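Local coordinates for protein 2-hydroxychromene-2-carboxylate isomerase (Pseudomonas putida, PDB 2IME) that catalyses the reversible, glutathione-dependent isomerization of 2-hydroxychromene-2-carboxylate to trans-o-hydroxybenzylidenepyruvate in the breakdown of naphthalene, at residues Asp8-Phe13 against Ile37-Val42. Sequence-based numbering, arbitrary orientation. Where two conformers were deposited one is given.
Sequences DFLSPF and IDLARV. With GSH (glutathione), chain E.
With CG anti to the backbone N (chi1 -178°), Asp-8 sends its carboxylate to the start of helix 39-46; Leu-39, turned likewise (chi1 173°), reaches Leu-10 and glutathione. Asp-8 OD2 accepts from Leu-39 N at 2.9 Å through its anti lone pair. That bond is nearly straight (163°). The same oxygen accepts a hydrogen bond from water 1, which donates a second to Asp-38 OD1; the water thus links two carboxylates whose oxygens, Asp-8 OD2 and Asp-38 OD1, lie 4.4 Å apart. OD1 of Asp-8 accepts from Leu-10 N at 3.0 Å, closing an Asx turn within the type I turn 8-11; Ser-86 and Asn-90 bind this oxygen as well. A leucine in place of Asp-8 would probably leave Leu-39 N and Leu-10 N, with Ser-86 and Asn-90, short of an acceptor and weaken the turn. Leu-10 and Leu-39 cross at about a right angle, CD1 of the first 4.0 Å from CD2 of the second. That Leu-39 methyl also lies 3.8 Å from CB2 of glutathione, while Leu-10 borders the bound substrate. Asp-38 N-caps helix 39-46, its OD1 accepting a weak bond from Arg-41 N. At the turn's end Ser-11, the inferred nucleophile and N-cap of helix 12-28, brings OG to 2.6 Å from glutathione SG2. A loop leaving the first strand and carrying the active-site residue at a helix N-terminus is characteristic of the thioredoxin fold of DsbA-like glutathione transferases.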
ATOM      1  N   ASP A   8      -5.659   9.340 -11.877  1.00 15.80           N
ATOM      2  CA  ASP A   8      -5.511  10.799 -11.864  1.00 15.84           C
ATOM      3  C   ASP A   8      -4.050  10.974 -12.306  1.00 15.23           C
ATOM      4  O   ASP A   8      -3.145  10.307 -11.776  1.00 16.27           O
ATOM      5  CB  ASP A   8      -5.773  11.366 -10.434  1.00 14.80           C
ATOM      6  CG  ASP A   8      -5.673  12.882 -10.377  1.00 18.50           C
ATOM      7  OD1 ASP A   8      -4.862  13.480 -11.149  1.00 20.45           O
ATOM      8  OD2 ASP A   8      -6.374  13.480  -9.541  1.00 16.83           O
ATOM      9  N   PHE A   9      -3.806  11.807 -13.334  1.00 14.35           N
ATOM     10  CA  PHE A   9      -2.431  11.930 -13.807  1.00 15.48           C
ATOM     11  C   PHE A   9      -1.474  12.451 -12.753  1.00 15.60           C
ATOM     12  O   PHE A   9      -0.236  12.385 -12.967  1.00 17.56           O
ATOM     13  CB  PHE A   9      -2.322  12.775 -15.078  1.00 17.32           C
ATOM     14  CG  PHE A   9      -2.928  12.168 -16.261  1.00 14.55           C
ATOM     15  CD1 PHE A   9      -2.338  11.042 -16.820  1.00 18.28           C
ATOM     16  CD2 PHE A   9      -4.083  12.748 -16.883  1.00 17.43           C
ATOM     17  CE1 PHE A   9      -2.860  10.451 -18.031  1.00 17.33           C
ATOM     18  CE2 PHE A   9      -4.623  12.130 -18.059  1.00 18.68           C
ATOM     19  CZ  PHE A   9      -4.003  11.003 -18.632  1.00 19.85           C
ATOM     20  N   LEU A  10      -1.969  13.039 -11.655  1.00 15.19           N
ATOM     21  CA  LEU A  10      -1.021  13.385 -10.589  1.00 16.62           C
ATOM     22  C   LEU A  10      -0.397  12.208  -9.818  1.00 16.19           C
ATOM     23  O   LEU A  10       0.539  12.411  -9.009  1.00 17.38           O
ATOM     24  CB  LEU A  10      -1.642  14.416  -9.597  1.00 14.67           C
ATOM     25  CG  LEU A  10      -2.761  14.025  -8.647  1.00 17.60           C
ATOM     26  CD1 LEU A  10      -2.239  13.007  -7.639  1.00 25.76           C
ATOM     27  CD2 LEU A  10      -3.101  15.348  -7.797  1.00 19.71           C
ATOM     28  N   SER A  11      -0.904  10.989 -10.062  1.00 15.64           N
ATOM     29  CA  SER A  11      -0.515   9.831  -9.214  1.00 15.04           C
ATOM     30  C   SER A  11       0.645   8.984  -9.845  1.00 13.75           C
ATOM     31  O   SER A  11       0.422   8.345 -10.849  1.00 16.28           O
ATOM     32  CB  SER A  11      -1.775   8.944  -9.109  1.00 13.54           C
ATOM     33  OG  SER A  11      -1.468   7.714  -8.445  1.00 15.76           O
ATOM     34  N   PRO A  12       1.792   8.861  -9.158  1.00 14.17           N
ATOM     35  CA  PRO A  12       2.872   8.020  -9.699  1.00 14.83           C
ATOM     36  C   PRO A  12       2.518   6.555  -9.586  1.00 15.58           C
ATOM     37  O   PRO A  12       2.971   5.734 -10.386  1.00 16.31           O
ATOM     38  CB  PRO A  12       4.076   8.356  -8.834  1.00 16.88           C
ATOM     39  CG  PRO A  12       3.460   8.795  -7.463  1.00 13.86           C
ATOM     40  CD  PRO A  12       2.135   9.516  -7.870  1.00 16.78           C
ATOM     41  N   PHE A  13       1.672   6.198  -8.605  1.00 15.69           N
ATOM     42  CA  PHE A  13       1.263   4.801  -8.564  1.00 15.53           C
ATOM     43  C   PHE A  13       0.337   4.450  -9.713  1.00 15.61           C
ATOM     44  O   PHE A  13       0.395   3.319 -10.247  1.00 14.32           O
ATOM     45  CB  PHE A  13       0.657   4.463  -7.238  1.00 13.58           C
ATOM     46  CG  PHE A  13       1.738   4.433  -6.137  1.00 15.98           C
ATOM     47  CD1 PHE A  13       2.640   3.365  -6.073  1.00 15.53           C
ATOM     48  CD2 PHE A  13       1.828   5.501  -5.227  1.00 16.12           C
ATOM     49  CE1 PHE A  13       3.622   3.325  -5.071  1.00 19.16           C
ATOM     50  CE2 PHE A  13       2.784   5.482  -4.178  1.00 17.32           C
ATOM     51  CZ  PHE A  13       3.714   4.373  -4.142  1.00 17.66           C
ATOM     52  N   ILE A  37     -10.142  10.702 -13.120  1.00 17.19           N
ATOM     53  CA  ILE A  37     -10.917  11.346 -12.063  1.00 16.50           C
ATOM     54  C   ILE A  37     -10.117  12.224 -11.127  1.00 17.70           C
ATOM     55  O   ILE A  37      -8.864  12.187 -11.096  1.00 18.86           O
ATOM     56  CB  ILE A  37     -11.717  10.265 -11.164  1.00 17.68           C
ATOM     57  CG1 ILE A  37     -10.669   9.328 -10.510  1.00 17.27           C
ATOM     58  CG2 ILE A  37     -12.668   9.428 -12.026  1.00 17.92           C
ATOM     59  CD1 ILE A  37     -11.309   8.409  -9.358  1.00 16.67           C
ATOM     60  N   ASP A  38     -10.854  13.042 -10.358  1.00 16.19           N
ATOM     61  CA  ASP A  38     -10.231  14.006  -9.456  1.00 17.74           C
ATOM     62  C   ASP A  38      -9.938  13.357  -8.084  1.00 17.26           C
ATOM     63  O   ASP A  38     -10.856  13.217  -7.232  1.00 16.93           O
ATOM     64  CB  ASP A  38     -11.138  15.218  -9.317  1.00 17.90           C
ATOM     65  CG  ASP A  38     -10.483  16.369  -8.566  1.00 23.02           C
ATOM     66  OD1 ASP A  38      -9.469  16.188  -7.870  1.00 22.46           O
ATOM     67  OD2 ASP A  38     -11.016  17.513  -8.612  1.00 34.47           O
ATOM     68  N   LEU A  39      -8.683  12.941  -7.901  1.00 17.39           N
ATOM     69  CA  LEU A  39      -8.302  12.253  -6.634  1.00 17.04           C
ATOM     70  C   LEU A  39      -8.700  13.179  -5.457  1.00 18.05           C
ATOM     71  O   LEU A  39      -9.247  12.725  -4.463  1.00 18.84           O
ATOM     72  CB  LEU A  39      -6.804  11.945  -6.614  1.00 18.08           C
ATOM     73  CG  LEU A  39      -6.347  11.385  -5.229  1.00 18.16           C
ATOM     74  CD1 LEU A  39      -7.142  10.179  -4.734  1.00 19.41           C
ATOM     75  CD2 LEU A  39      -4.851  11.200  -5.215  1.00 18.35           C
ATOM     76  N   ALA A  40      -8.457  14.493  -5.581  1.00 18.26           N
ATOM     77  CA  ALA A  40      -8.789  15.421  -4.519  1.00 20.68           C
ATOM     78  C   ALA A  40     -10.237  15.355  -4.101  1.00 21.77           C
ATOM     79  O   ALA A  40     -10.548  15.320  -2.903  1.00 21.38           O
ATOM     80  CB  ALA A  40      -8.365  16.921  -4.887  1.00 23.84           C
ATOM     81  N   ARG A  41     -11.123  15.348  -5.093  1.00 21.75           N
ATOM     82  CA  ARG A  41     -12.526  15.302  -4.803  1.00 21.64           C
ATOM     83  C   ARG A  41     -12.937  13.963  -4.183  1.00 22.11           C
ATOM     84  O   ARG A  41     -13.733  13.867  -3.238  1.00 23.19           O
ATOM     85  CB  ARG A  41     -13.316  15.568  -6.082  0.50 22.44           C
ATOM     86  CG  ARG A  41     -13.489  17.040  -6.352  0.50 25.82           C
ATOM     87  CD  ARG A  41     -14.711  17.370  -7.227  0.50 28.40           C
ATOM     88  NE  ARG A  41     -14.719  16.680  -8.518  0.50 33.57           N
ATOM     89  CZ  ARG A  41     -14.110  17.104  -9.628  0.50 31.29           C
ATOM     90  NH1 ARG A  41     -13.416  18.231  -9.604  0.50 32.58           N
ATOM     91  NH2 ARG A  41     -14.182  16.391 -10.761  0.50 24.73           N
ATOM     92  N   VAL A  42     -12.334  12.887  -4.671  1.00 20.69           N
ATOM     93  CA  VAL A  42     -12.729  11.610  -4.134  1.00 20.87           C
ATOM     94  C   VAL A  42     -12.304  11.460  -2.660  1.00 19.78           C
ATOM     95  O   VAL A  42     -13.018  10.850  -1.859  1.00 21.77           O
ATOM     96  CB  VAL A  42     -12.317  10.378  -5.004  0.50 21.25           C
ATOM     97  CG1 VAL A  42     -12.701  10.586  -6.485  0.50 21.69           C
ATOM     98  CG2 VAL A  42     -10.872  10.037  -4.841  0.50 19.23           C
TER
HETATM   99  N1  GSH E 301       0.264   0.758  -2.137  1.00 19.16           N
HETATM  100  CA1 GSH E 301      -0.042   1.611  -3.279  1.00 18.33           C
HETATM  101  C1  GSH E 301       0.377   1.114  -4.667  1.00 18.05           C
HETATM  102  O11 GSH E 301      -0.152   1.543  -5.730  1.00 18.38           O
HETATM  103  O12 GSH E 301       1.431   0.509  -4.546  1.00 20.40           O
HETATM  104  CB1 GSH E 301      -0.665   2.948  -2.924  1.00 21.82           C
HETATM  105  CG1 GSH E 301      -1.371   3.761  -3.997  1.00 18.68           C
HETATM  106  CD1 GSH E 301      -1.593   5.185  -3.452  1.00 18.08           C
HETATM  107  OE1 GSH E 301      -0.883   5.538  -2.419  1.00 16.71           O
HETATM  108  N2  GSH E 301      -2.393   6.001  -4.091  1.00 18.10           N
HETATM  109  CA2 GSH E 301      -2.630   7.392  -3.734  1.00 16.07           C
HETATM  110  C2  GSH E 301      -3.976   7.393  -3.126  1.00 19.60           C
HETATM  111  O2  GSH E 301      -5.059   6.832  -3.782  1.00 15.40           O
HETATM  112  CB2 GSH E 301      -2.448   8.211  -5.037  0.50 19.66           C
HETATM  113  SG2 GSH E 301      -0.848   7.893  -5.895  0.50 22.33           S
HETATM  114  N3  GSH E 301      -4.129   7.981  -1.942  1.00 23.27           N
HETATM  115  CA3 GSH E 301      -5.443   7.907  -1.275  1.00 23.68           C
HETATM  116  C3  GSH E 301      -5.359   7.123   0.030  1.00 25.86           C
HETATM  117  O31 GSH E 301      -6.427   6.811   0.629  1.00 25.63           O
HETATM  118  O32 GSH E 301      -4.258   6.826   0.570  1.00 24.92           O
HETATM  119  O   HOH W   1      -6.778  15.743  -8.166  1.00 22.91           O